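Local structure of 2-oxoglutarate (2OG) and Fe(II)-dependent oxygenase superfamily protein (Arabidopsis thaliana, 6KWA) at residues 20-23 with 28-31; 76-81 with 164-169; 178-181 with 186-189; 208-213 with 226-231. The protein probably catalyses the irreversible, 2-oxoglutarate- and iron-dependent oxidation of the auxin indole-3-acetic acid to inactive 2-oxoindole-3-acetic acid, helping to maintain auxin homeostasis. All coordinates share one frame; numbering follows the deposited sequence.

Contact 1. Residues 20-23 with 28-31; sequences REAS and CFRV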
loop_
_atom_site.group_PDB
_atom_site.type_symbol
_atom_site.label_atom_id
_atom_site.label_comp_id
_atom_site.label_asym_id
_atom_site.label_seq_id
_atom_site.Cartn_x
_atom_site.Cartn_y
_atom_site.Cartn_z
ATOM N N ARG A 20 -6.717 -8.787 -13.044
ATOM C CA ARG A 20 -5.517 -9.205 -13.735
ATOM C C ARG A 20 -5.106 -8.201 -14.829
ATOM O O ARG A 20 -3.944 -7.857 -14.947
ATOM C CB ARG A 20 -5.736 -10.566 -14.363
ATOM C CG ARG A 20 -4.643 -10.963 -15.342
ATOM C CD ARG A 20 -4.873 -12.413 -15.820
ATOM N NE ARG A 20 -4.061 -12.718 -16.992
ATOM C CZ ARG A 20 -4.068 -13.892 -17.611
ATOM N NH1 ARG A 20 -4.854 -14.862 -17.182
ATOM N NH2 ARG A 20 -3.294 -14.095 -18.653
ATOM N N GLU A 21 -6.054 -7.683 -15.593
ATOM C CA GLU A 21 -5.658 -6.865 -16.727
ATOM C C GLU A 21 -5.255 -5.477 -16.280
ATOM O O GLU A 21 -4.336 -4.887 -16.859
ATOM C CB GLU A 21 -6.785 -6.756 -17.767
ATOM C CG GLU A 21 -6.783 -7.904 -18.771
ATOM C CD GLU A 21 -8.114 -8.099 -19.482
ATOM O OE1 GLU A 21 -8.821 -7.095 -19.754
ATOM O OE2 GLU A 21 -8.421 -9.260 -19.824
ATOM N N ALA A 22 -5.893 -4.979 -15.228
ATOM C CA ALA A 22 -5.431 -3.744 -14.607
ATOM C C ALA A 22 -3.997 -3.889 -14.132
ATOM O O ALA A 22 -3.128 -3.053 -14.433
ATOM C CB ALA A 22 -6.339 -3.375 -13.437
ATOM N N SER A 23 -3.743 -4.994 -13.441
ATOM C CA SER A 23 -2.449 -5.235 -12.821
ATOM C C SER A 23 -1.326 -5.480 -13.824
ATOM O O SER A 23 -0.176 -5.178 -13.559
ATOM C CB SER A 23 -2.563 -6.445 -11.906
ATOM O OG SER A 23 -3.470 -6.194 -10.844
ATOM N N CYS A 28 -1.725 -0.916 -11.195
ATOM C CA CYS A 28 -2.488 -0.331 -10.116
ATOM C C CYS A 28 -3.945 -0.269 -10.474
ATOM O O CYS A 28 -4.311 -0.345 -11.646
ATOM C CB CYS A 28 -1.963 1.082 -9.798
ATOM S SG CYS A 28 -1.986 2.190 -11.239
ATOM N N PHE A 29 -4.778 -0.136 -9.455
ATOM C CA PHE A 29 -6.204 0.058 -9.661
ATOM C C PHE A 29 -6.839 0.529 -8.382
ATOM O O PHE A 29 -6.333 0.288 -7.304
ATOM C CB PHE A 29 -6.885 -1.219 -10.173
ATOM C CG PHE A 29 -6.683 -2.415 -9.311
ATOM C CD1 PHE A 29 -7.635 -2.789 -8.374
ATOM C CD2 PHE A 29 -5.548 -3.204 -9.466
ATOM C CE1 PHE A 29 -7.451 -3.910 -7.598
ATOM C CE2 PHE A 29 -5.346 -4.319 -8.669
ATOM C CZ PHE A 29 -6.314 -4.690 -7.742
ATOM N N ARG A 30 -8.002 1.137 -8.525
ATOM C CA ARG A 30 -8.767 1.605 -7.391
ATOM C C ARG A 30 -9.783 0.509 -7.075
ATOM O O ARG A 30 -10.192 -0.211 -7.983
ATOM C CB ARG A 30 -9.443 2.932 -7.773
ATOM C CG ARG A 30 -10.004 3.788 -6.642
ATOM C CD ARG A 30 -10.597 5.116 -7.213
ATOM N NE ARG A 30 -9.605 6.179 -7.399
ATOM C CZ ARG A 30 -9.234 6.693 -8.573
ATOM N NH1 ARG A 30 -9.767 6.260 -9.713
ATOM N NH2 ARG A 30 -8.328 7.666 -8.605
ATOM N N VAL A 31 -10.143 0.324 -5.807
ATOM C CA VAL A 31 -11.247 -0.566 -5.492
ATOM C C VAL A 31 -12.366 0.212 -4.799
ATOM O O VAL A 31 -12.125 1.144 -4.013
ATOM C CB VAL A 31 -10.833 -1.779 -4.623
ATOM C CG1 VAL A 31 -9.975 -2.735 -5.455
ATOM C CG2 VAL A 31 -10.109 -1.364 -3.327
#
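Ser23 OG hydrogen-bonds Ile19 O one turn earlier in the helix and also packs against the ring of Phe29. With OG beside the backbone N (chi1 -64°), the hydroxyl is turned back along the helix. With its hydrogen bond made inside its own helix, the oxygen meets Phe29 only by packing, OG standing 3.4 Å from Phe29 CE2 and 3.9 Å from Phe29 CD2. It comes at the ring obliquely. Ala22 supplies the second half of the contact. Its CB, directed toward the strand, lies 3.9 Å from Phe29 CB and 4.1 Å from Phe29 CD2, so the methyl group fits at the root of the aromatic side chain while the hydroxyl meets a ring carbon farther out. The same CB is 4.1 Å from Cys28 O, which brings the strand backbone into the packing. Phe29 has CG held between its backbone N and carbonyl carbon (chi1 56°), and this rotation lays the ring against both helix residues. No hydrogen bond joins the two segments, and the buried area is a modest 144 Å². Both belong to a beta-alpha-beta unit in which helix 12-25 links the parallel neighbouring strands 4-6 and 28-32. Ile5 of strand 4-6 touches both Ala22 and Phe29, while from strand 207-211 Ile209 packs on Phe29 and Leu211 on Ser23, closing the helix onto this end of the large sheet.

Contact 2. Residues 76-81 with 164-169; sequences EINPYY and LGVQLH. With MG (magnesium ion), chain D.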
loop_
_atom_site.group_PDB
_atom_site.type_symbol
_atom_site.label_atom_id
_atom_site.label_comp_id
_atom_site.label_asym_id
_atom_site.label_seq_id
_atom_site.Cartn_x
_atom_site.Cartn_y
_atom_site.Cartn_z
ATOM N N GLU A 76 17.030 15.998 4.861
ATOM C CA GLU A 76 17.350 16.765 3.674
ATOM C C GLU A 76 17.187 15.910 2.401
ATOM O O GLU A 76 17.140 16.436 1.273
ATOM C CB GLU A 76 18.759 17.368 3.787
ATOM C CG GLU A 76 18.877 18.373 4.947
ATOM C CD GLU A 76 20.138 19.245 4.903
ATOM O OE1 GLU A 76 20.381 19.975 5.887
ATOM O OE2 GLU A 76 20.866 19.246 3.878
ATOM N N ILE A 77 17.078 14.601 2.583
ATOM C CA ILE A 77 16.659 13.723 1.500
ATOM C C ILE A 77 15.168 13.853 1.196
ATOM O O ILE A 77 14.791 14.159 0.059
ATOM C CB ILE A 77 16.977 12.268 1.824
ATOM C CG1 ILE A 77 18.461 12.124 2.160
ATOM C CG2 ILE A 77 16.619 11.377 0.640
ATOM C CD1 ILE A 77 18.889 10.688 2.476
ATOM N N ASN A 78 14.324 13.625 2.209
ATOM C CA ASN A 78 12.874 13.747 2.044
ATOM C C ASN A 78 12.371 14.842 2.962
ATOM O O ASN A 78 11.908 14.572 4.071
ATOM C CB ASN A 78 12.144 12.440 2.365
ATOM C CG ASN A 78 12.846 11.220 1.802
ATOM O OD1 ASN A 78 12.952 11.049 0.578
ATOM N ND2 ASN A 78 13.293 10.335 2.698
ATOM N N PRO A 79 12.460 16.082 2.507
ATOM C CA PRO A 79 12.164 17.210 3.392
ATOM C C PRO A 79 10.701 17.284 3.809
ATOM O O PRO A 79 10.436 17.867 4.836
ATOM C CB PRO A 79 12.570 18.434 2.551
ATOM C CG PRO A 79 12.559 17.929 1.118
ATOM C CD PRO A 79 12.957 16.503 1.185
ATOM N N TYR A 80 9.773 16.725 3.050
ATOM C CA TYR A 80 8.365 16.981 3.334
ATOM C C TYR A 80 7.702 15.799 4.034
ATOM O O TYR A 80 6.508 15.834 4.334
ATOM C CB TYR A 80 7.614 17.282 2.035
ATOM C CG TYR A 80 8.443 18.041 1.035
ATOM C CD1 TYR A 80 8.706 19.398 1.190
ATOM C CD2 TYR A 80 8.974 17.392 -0.062
ATOM C CE1 TYR A 80 9.477 20.084 0.265
ATOM C CE2 TYR A 80 9.741 18.058 -0.991
ATOM C CZ TYR A 80 9.995 19.404 -0.826
ATOM O OH TYR A 80 10.764 20.051 -1.766
ATOM N N TYR A 81 8.487 14.804 4.419
ATOM C CA TYR A 81 7.894 13.518 4.736
ATOM C C TYR A 81 8.223 13.042 6.134
ATOM O O TYR A 81 9.391 13.026 6.525
ATOM C CB TYR A 81 8.399 12.504 3.690
ATOM C CG TYR A 81 7.980 11.058 3.869
ATOM C CD1 TYR A 81 6.642 10.687 3.795
ATOM C CD2 TYR A 81 8.932 10.048 4.073
ATOM C CE1 TYR A 81 6.249 9.357 3.934
ATOM C CE2 TYR A 81 8.546 8.709 4.223
ATOM C CZ TYR A 81 7.202 8.373 4.147
ATOM O OH TYR A 81 6.788 7.058 4.278
ATOM N N LEU A 164 7.407 18.102 -6.905
ATOM C CA LEU A 164 7.073 16.785 -6.360
ATOM C C LEU A 164 7.335 16.749 -4.853
ATOM O O LEU A 164 8.175 17.499 -4.359
ATOM C CB LEU A 164 7.882 15.676 -7.050
ATOM C CG LEU A 164 7.884 15.337 -8.551
ATOM C CD1 LEU A 164 7.604 16.503 -9.503
ATOM C CD2 LEU A 164 9.214 14.660 -8.894
ATOM N N GLY A 165 6.598 15.900 -4.130
ATOM C CA GLY A 165 6.791 15.717 -2.694
ATOM C C GLY A 165 7.843 14.675 -2.340
ATOM O O GLY A 165 8.820 14.956 -1.635
ATOM N N VAL A 166 7.651 13.461 -2.848
ATOM C CA VAL A 166 8.709 12.458 -2.863
ATOM C C VAL A 166 8.818 11.944 -4.308
ATOM O O VAL A 166 7.848 11.975 -5.076
ATOM C CB VAL A 166 8.474 11.307 -1.833
ATOM C CG1 VAL A 166 7.228 10.482 -2.168
ATOM C CG2 VAL A 166 9.734 10.424 -1.697
ATOM N N GLN A 167 10.023 11.541 -4.692
ATOM C CA GLN A 167 10.339 11.290 -6.087
ATOM C C GLN A 167 9.971 9.874 -6.540
ATOM O O GLN A 167 9.712 8.985 -5.725
ATOM C CB GLN A 167 11.824 11.575 -6.305
ATOM C CG GLN A 167 12.178 13.043 -5.999
ATOM C CD GLN A 167 13.665 13.348 -6.120
ATOM O OE1 GLN A 167 14.269 13.114 -7.170
ATOM N NE2 GLN A 167 14.257 13.901 -5.050
ATOM N N LEU A 168 9.927 9.714 -7.858
ATOM C CA LEU A 168 9.433 8.532 -8.554
ATOM C C LEU A 168 10.022 7.204 -8.028
ATOM O O LEU A 168 11.230 7.098 -7.834
ATOM C CB LEU A 168 9.730 8.711 -10.040
ATOM C CG LEU A 168 9.070 7.854 -11.115
ATOM C CD1 LEU A 168 7.611 8.249 -11.263
ATOM C CD2 LEU A 168 9.797 7.974 -12.438
ATOM N N HIS A 169 9.174 6.208 -7.761
ATOM C CA HIS A 169 9.658 4.921 -7.248
ATOM C C HIS A 169 8.692 3.750 -7.544
ATOM O O HIS A 169 7.565 3.960 -8.015
ATOM C CB HIS A 169 9.904 5.013 -5.739
ATOM C CG HIS A 169 8.658 5.172 -4.925
ATOM N ND1 HIS A 169 7.899 6.325 -4.935
ATOM C CD2 HIS A 169 8.052 4.329 -4.050
ATOM C CE1 HIS A 169 6.874 6.179 -4.111
ATOM N NE2 HIS A 169 6.940 4.977 -3.565
HETATM MG MG MG D . 4.717 3.991 -3.042
#
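A chi1 of -35° sets the Tyr80 ring on the N side of its CA, well away from the carbonyl carbon, and against the backbone of Gly165, while Val166 holds CG2 anti to its own N, where it is the methyl that meets Asn78. Gly165 O sits at the edge of the Tyr80 ring and in its plane, 2.9 Å from Tyr80 CD2 and 3.3 Å from Tyr80 CE2, a tight carbon-to-oxygen approach. Leu164 O is farther off, 3.8 Å from Tyr80 CE2. One face of the ring is overlaid near its rim by CG of Pro79, from the same type I turn of Asn78 to Tyr81. Were Tyr80 an alanine, a gap would probably open beside Gly165 O and most of the turn's contact with Gly165 would be lost. Beyond the tyrosine, Asn78 OD1 rests 4.0 Å from Val166 CG2, the two side chains slanting past one another. Three residues on from Val166, His169 NE2 binds the magnesium ion at 2.5 Å, and its ND1 makes a weak hydrogen bond to Gln167 O. His169, Asp171 and His228 form the two-histidine, one-carboxylate metal triad typical of the double-stranded beta-helix of 2-oxoglutarate-dependent oxygenases.

Contact 3. Residues 178-181 with 186-189; sequences LQDD and GLEA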
loop_
_atom_site.group_PDB
_atom_site.type_symbol
_atom_site.label_atom_id
_atom_site.label_comp_id
_atom_site.label_asym_id
_atom_site.label_seq_id
_atom_site.Cartn_x
_atom_site.Cartn_y
_atom_site.Cartn_z
ATOM N N LEU A 178 -3.493 1.557 -0.411
ATOM C CA LEU A 178 -3.282 2.921 0.059
ATOM C C LEU A 178 -4.617 3.594 0.359
ATOM O O LEU A 178 -5.457 3.735 -0.528
ATOM C CB LEU A 178 -2.495 3.745 -0.992
ATOM C CG LEU A 178 -2.218 5.219 -0.616
ATOM C CD1 LEU A 178 -1.085 5.311 0.414
ATOM C CD2 LEU A 178 -1.867 6.053 -1.826
ATOM N N GLN A 179 -4.795 4.025 1.603
ATOM C CA GLN A 179 -5.888 4.928 1.956
ATOM C C GLN A 179 -5.300 6.331 1.863
ATOM O O GLN A 179 -4.505 6.734 2.709
ATOM C CB GLN A 179 -6.447 4.632 3.365
ATOM C CG GLN A 179 -7.601 5.555 3.810
ATOM C CD GLN A 179 -8.089 5.272 5.229
ATOM O OE1 GLN A 179 -7.999 4.154 5.710
ATOM N NE2 GLN A 179 -8.567 6.305 5.914
ATOM N N ASP A 180 -5.637 7.055 0.804
ATOM C CA ASP A 180 -4.958 8.305 0.518
ATOM C C ASP A 180 -5.769 9.429 1.190
ATOM O O ASP A 180 -6.834 9.173 1.708
ATOM C CB ASP A 180 -4.848 8.516 -0.988
ATOM C CG ASP A 180 -3.806 9.550 -1.357
ATOM O OD1 ASP A 180 -3.232 10.156 -0.438
ATOM O OD2 ASP A 180 -3.589 9.793 -2.569
ATOM N N ASP A 181 -5.258 10.656 1.222
ATOM C CA ASP A 181 -5.983 11.755 1.866
ATOM C C ASP A 181 -7.038 12.346 0.913
ATOM O O ASP A 181 -6.672 13.000 -0.072
ATOM C CB ASP A 181 -5.007 12.842 2.324
ATOM C CG ASP A 181 -5.630 13.812 3.323
ATOM O OD1 ASP A 181 -6.881 13.868 3.425
ATOM O OD2 ASP A 181 -4.855 14.474 4.056
ATOM N N GLY A 186 -2.849 13.841 -5.304
ATOM C CA GLY A 186 -1.753 14.278 -6.147
ATOM C C GLY A 186 -0.824 13.147 -6.529
ATOM O O GLY A 186 0.145 13.353 -7.271
ATOM N N LEU A 187 -1.129 11.952 -6.023
ATOM C CA LEU A 187 -0.412 10.749 -6.407
ATOM C C LEU A 187 -0.460 10.623 -7.924
ATOM O O LEU A 187 -1.495 10.890 -8.537
ATOM C CB LEU A 187 -1.016 9.531 -5.718
ATOM C CG LEU A 187 -0.512 8.155 -6.123
ATOM C CD1 LEU A 187 0.921 7.966 -5.674
ATOM C CD2 LEU A 187 -1.399 7.136 -5.448
ATOM N N GLU A 188 0.652 10.213 -8.526
ATOM C CA GLU A 188 0.712 10.027 -9.975
ATOM C C GLU A 188 1.579 8.861 -10.339
ATOM O O GLU A 188 2.511 8.539 -9.619
ATOM C CB GLU A 188 1.304 11.265 -10.654
ATOM C CG GLU A 188 0.335 12.222 -11.261
ATOM C CD GLU A 188 1.058 13.322 -12.018
ATOM O OE1 GLU A 188 2.303 13.436 -11.855
ATOM O OE2 GLU A 188 0.382 14.060 -12.777
ATOM N N ALA A 189 1.315 8.283 -11.501
ATOM C CA ALA A 189 1.972 7.046 -11.900
ATOM C C ALA A 189 2.375 7.086 -13.353
ATOM O O ALA A 189 1.683 7.681 -14.184
ATOM C CB ALA A 189 1.075 5.854 -11.658
#
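Leu187 has the most surface buried here, and its partners are Leu178 and Asp180. The two leucines reach toward each other tip to tip, with Leu178 CD2 3.8 Å from Leu187 CD2. Matching torsions set this up: in each, CG is anti to the backbone N (chi1 179° in Leu178, 173° in Leu187), stretching each side chain from its own backbone toward the other. Asp180 approaches nearer the root of Leu187, its OD2 4.1 Å from Leu187 CB, a van der Waals contact between side chains that slant past each other. The other carboxylate oxygen, Asp180 OD1, accepts the backbone N of Asp181 at 2.7 Å, the donor lying well above the carboxylate plane, and also forms a salt bridge with NH2 of Arg238, which, like Ser240, binds 2-oxoglutarate in another structure of the protein, though none is bound here. Replacing Asp180 by an alanine is likely to leave Arg238 without this charged mate and freer to turn. Leu178 packs on Ser240, while Leu187 touches His228 of the metal triad. With no hydrogen bond across and only 97 Å² buried, the two segments, whose strands belong to different sheets, meet through side chains alone. The chemistry divides in two: a small apolar bridge between the sheets, and beside it a carboxylate that is likely to help fix the direction of a cosubstrate-binding guanidinium.

Contact 4. Residues 208-213 with 226-231; sequences AINLGD and VKHRVQ. With MG (magnesium ion), chain D.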
loop_
_atom_site.group_PDB
_atom_site.type_symbol
_atom_site.label_atom_id
_atom_site.label_comp_id
_atom_site.label_asym_id
_atom_site.label_seq_id
_atom_site.Cartn_x
_atom_site.Cartn_y
_atom_site.Cartn_z
ATOM N N ALA A 208 -6.635 2.722 -3.067
ATOM C CA ALA A 208 -5.784 2.596 -4.243
ATOM C C ALA A 208 -4.896 1.363 -4.091
ATOM O O ALA A 208 -4.224 1.188 -3.073
ATOM C CB ALA A 208 -4.943 3.847 -4.416
ATOM N N ILE A 209 -4.891 0.507 -5.096
ATOM C CA ILE A 209 -4.080 -0.696 -5.028
ATOM C C ILE A 209 -2.981 -0.522 -6.018
ATOM O O ILE A 209 -3.226 -0.063 -7.118
ATOM C CB ILE A 209 -4.870 -1.966 -5.389
ATOM C CG1 ILE A 209 -6.235 -1.965 -4.714
ATOM C CG2 ILE A 209 -4.077 -3.204 -5.040
ATOM C CD1 ILE A 209 -6.176 -1.981 -3.247
ATOM N N ASN A 210 -1.772 -0.910 -5.665
ATOM C CA ASN A 210 -0.756 -0.956 -6.690
ATOM C C ASN A 210 0.129 -2.137 -6.429
ATOM O O ASN A 210 0.216 -2.627 -5.302
ATOM C CB ASN A 210 0.070 0.325 -6.734
ATOM C CG ASN A 210 1.001 0.417 -5.590
ATOM O OD1 ASN A 210 0.647 0.960 -4.551
ATOM N ND2 ASN A 210 2.185 -0.179 -5.728
ATOM N N LEU A 211 0.779 -2.611 -7.480
ATOM C CA LEU A 211 1.614 -3.793 -7.354
ATOM C C LEU A 211 3.062 -3.333 -7.233
ATOM O O LEU A 211 3.372 -2.208 -7.613
ATOM C CB LEU A 211 1.388 -4.721 -8.558
ATOM C CG LEU A 211 0.030 -5.439 -8.520
ATOM C CD1 LEU A 211 -1.152 -4.549 -8.911
ATOM C CD2 LEU A 211 0.081 -6.658 -9.405
ATOM N N GLY A 212 3.926 -4.156 -6.640
ATOM C CA GLY A 212 5.323 -3.793 -6.462
ATOM C C GLY A 212 6.304 -4.794 -7.075
ATOM O O GLY A 212 5.908 -5.740 -7.788
ATOM N N ASP A 213 7.588 -4.599 -6.786
ATOM C CA ASP A 213 8.666 -5.425 -7.358
ATOM C C ASP A 213 8.457 -6.927 -7.156
ATOM O O ASP A 213 8.721 -7.718 -8.045
ATOM C CB ASP A 213 10.015 -5.007 -6.762
ATOM C CG ASP A 213 10.455 -3.585 -7.191
ATOM O OD1 ASP A 213 9.975 -3.055 -8.235
ATOM O OD2 ASP A 213 11.288 -2.996 -6.453
ATOM N N VAL A 226 4.311 -0.796 -10.660
ATOM C CA VAL A 226 4.113 0.544 -11.183
ATOM C C VAL A 226 5.035 1.611 -10.565
ATOM O O VAL A 226 5.347 1.603 -9.357
ATOM C CB VAL A 226 2.627 0.987 -11.030
ATOM C CG1 VAL A 226 2.234 1.133 -9.569
ATOM C CG2 VAL A 226 2.373 2.282 -11.845
ATOM N N LYS A 227 5.459 2.537 -11.422
ATOM C CA LYS A 227 6.270 3.658 -10.991
ATOM C C LYS A 227 5.343 4.783 -10.596
ATOM O O LYS A 227 4.502 5.216 -11.386
ATOM C CB LYS A 227 7.226 4.140 -12.092
ATOM C CG LYS A 227 8.222 3.116 -12.637
ATOM C CD LYS A 227 9.084 3.782 -13.726
ATOM C CE LYS A 227 10.170 2.878 -14.285
ATOM N NZ LYS A 227 9.590 1.803 -15.159
ATOM N N HIS A 228 5.507 5.283 -9.387
ATOM C CA HIS A 228 4.612 6.329 -8.935
ATOM C C HIS A 228 5.313 7.381 -8.075
ATOM O O HIS A 228 6.406 7.160 -7.539
ATOM C CB HIS A 228 3.427 5.706 -8.164
ATOM C CG HIS A 228 3.829 4.837 -7.017
ATOM N ND1 HIS A 228 4.353 3.573 -7.190
ATOM C CD2 HIS A 228 3.746 5.029 -5.677
ATOM C CE1 HIS A 228 4.597 3.034 -6.007
ATOM N NE2 HIS A 228 4.237 3.896 -5.073
ATOM N N ARG A 229 4.648 8.519 -7.931
ATOM C CA ARG A 229 5.161 9.603 -7.102
ATOM C C ARG A 229 3.982 10.457 -6.669
ATOM O O ARG A 229 2.910 10.408 -7.283
ATOM C CB ARG A 229 6.145 10.481 -7.866
ATOM C CG ARG A 229 5.635 10.767 -9.247
ATOM C CD ARG A 229 6.403 11.841 -9.967
ATOM N NE ARG A 229 5.680 12.244 -11.171
ATOM C CZ ARG A 229 6.182 13.042 -12.103
ATOM N NH1 ARG A 229 7.415 13.509 -11.969
ATOM N NH2 ARG A 229 5.461 13.359 -13.173
ATOM N N VAL A 230 4.196 11.261 -5.636
ATOM C CA VAL A 230 3.186 12.206 -5.201
ATOM C C VAL A 230 3.665 13.620 -5.527
ATOM O O VAL A 230 4.786 14.014 -5.201
ATOM C CB VAL A 230 2.859 12.062 -3.704
ATOM C CG1 VAL A 230 4.128 12.106 -2.867
ATOM C CG2 VAL A 230 1.884 13.151 -3.275
ATOM N N GLN A 231 2.819 14.352 -6.237
ATOM C CA GLN A 231 3.110 15.720 -6.632
ATOM C C GLN A 231 2.443 16.716 -5.699
ATOM O O GLN A 231 1.310 16.510 -5.266
ATOM C CB GLN A 231 2.637 15.962 -8.054
ATOM C CG GLN A 231 3.735 16.045 -9.063
ATOM C CD GLN A 231 3.259 16.745 -10.298
ATOM O OE1 GLN A 231 2.052 16.841 -10.536
ATOM N NE2 GLN A 231 4.193 17.246 -11.097
HETATM MG MG MG D . 4.717 3.991 -3.042
HETATM O O HOH W 1 5.351 -0.263 -7.700
#
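Leu211 and Val226 bring their CA atoms to 6.3 Å, and the sole backbone bond between the segments is a weak one, Val226 N to Leu211 O at 3.5 Å. Leu211 O gathers further donors: Asn210 ND2 reaches it at 3.0 Å from well above the carbonyl plane, and a water at 2.8 Å from Leu211 O also donates to Val226 O, bridging the two segments. Asn210 stands at the middle of the side-chain packing. Its CB is 3.7 Å from Val226 CG1, the side chains crossing at about a right angle, and its ND2 lies 4.0 Å from His228 CE1, with amide and ring planes 47° apart. ND2 also hydrogen-bonds Asp171 OD2, making Asn210 a second-shell residue that is likely to steady this metal ligand. His228 is held through both ring nitrogens: ND1 donates to Val226 O at 3.1 Å, almost in the ring plane, and NE2 binds the magnesium ion at 2.1 Å. These bonds fix the imidazole, whose CG sits between backbone N and carbonyl carbon (chi1 56°). Around the contact, strand 207-211 runs between strands 28-32 and 175-179 of the large sheet, whereas strand 228-231 lies between strands 164-169 and 187-190 of the smaller one.

Overall arrangement
Contacts 1 to 4 follow one another along the chain without overlap, and together they reach both sheets that form the double-stranded beta-helix core and its extensions. Contacts 3 and 4, with centres about 8 Å apart, each join the large mixed sheet to the four-stranded one, and their strands are neighbours in both. Contact 2 shares the small sheet, strand 164-169 pairing with strand 228-231 of contact 4, and the two supply His169 and His228 to the same magnesium ion. Contact 1, about 25 Å from contact 2 between centres, touches contact 4 through adjoining strands 28-32 and 207-211. The N-terminal beta-alpha-beta unit thereby adds its strands to the large sheet, one of the two joined by contacts 3 and 4.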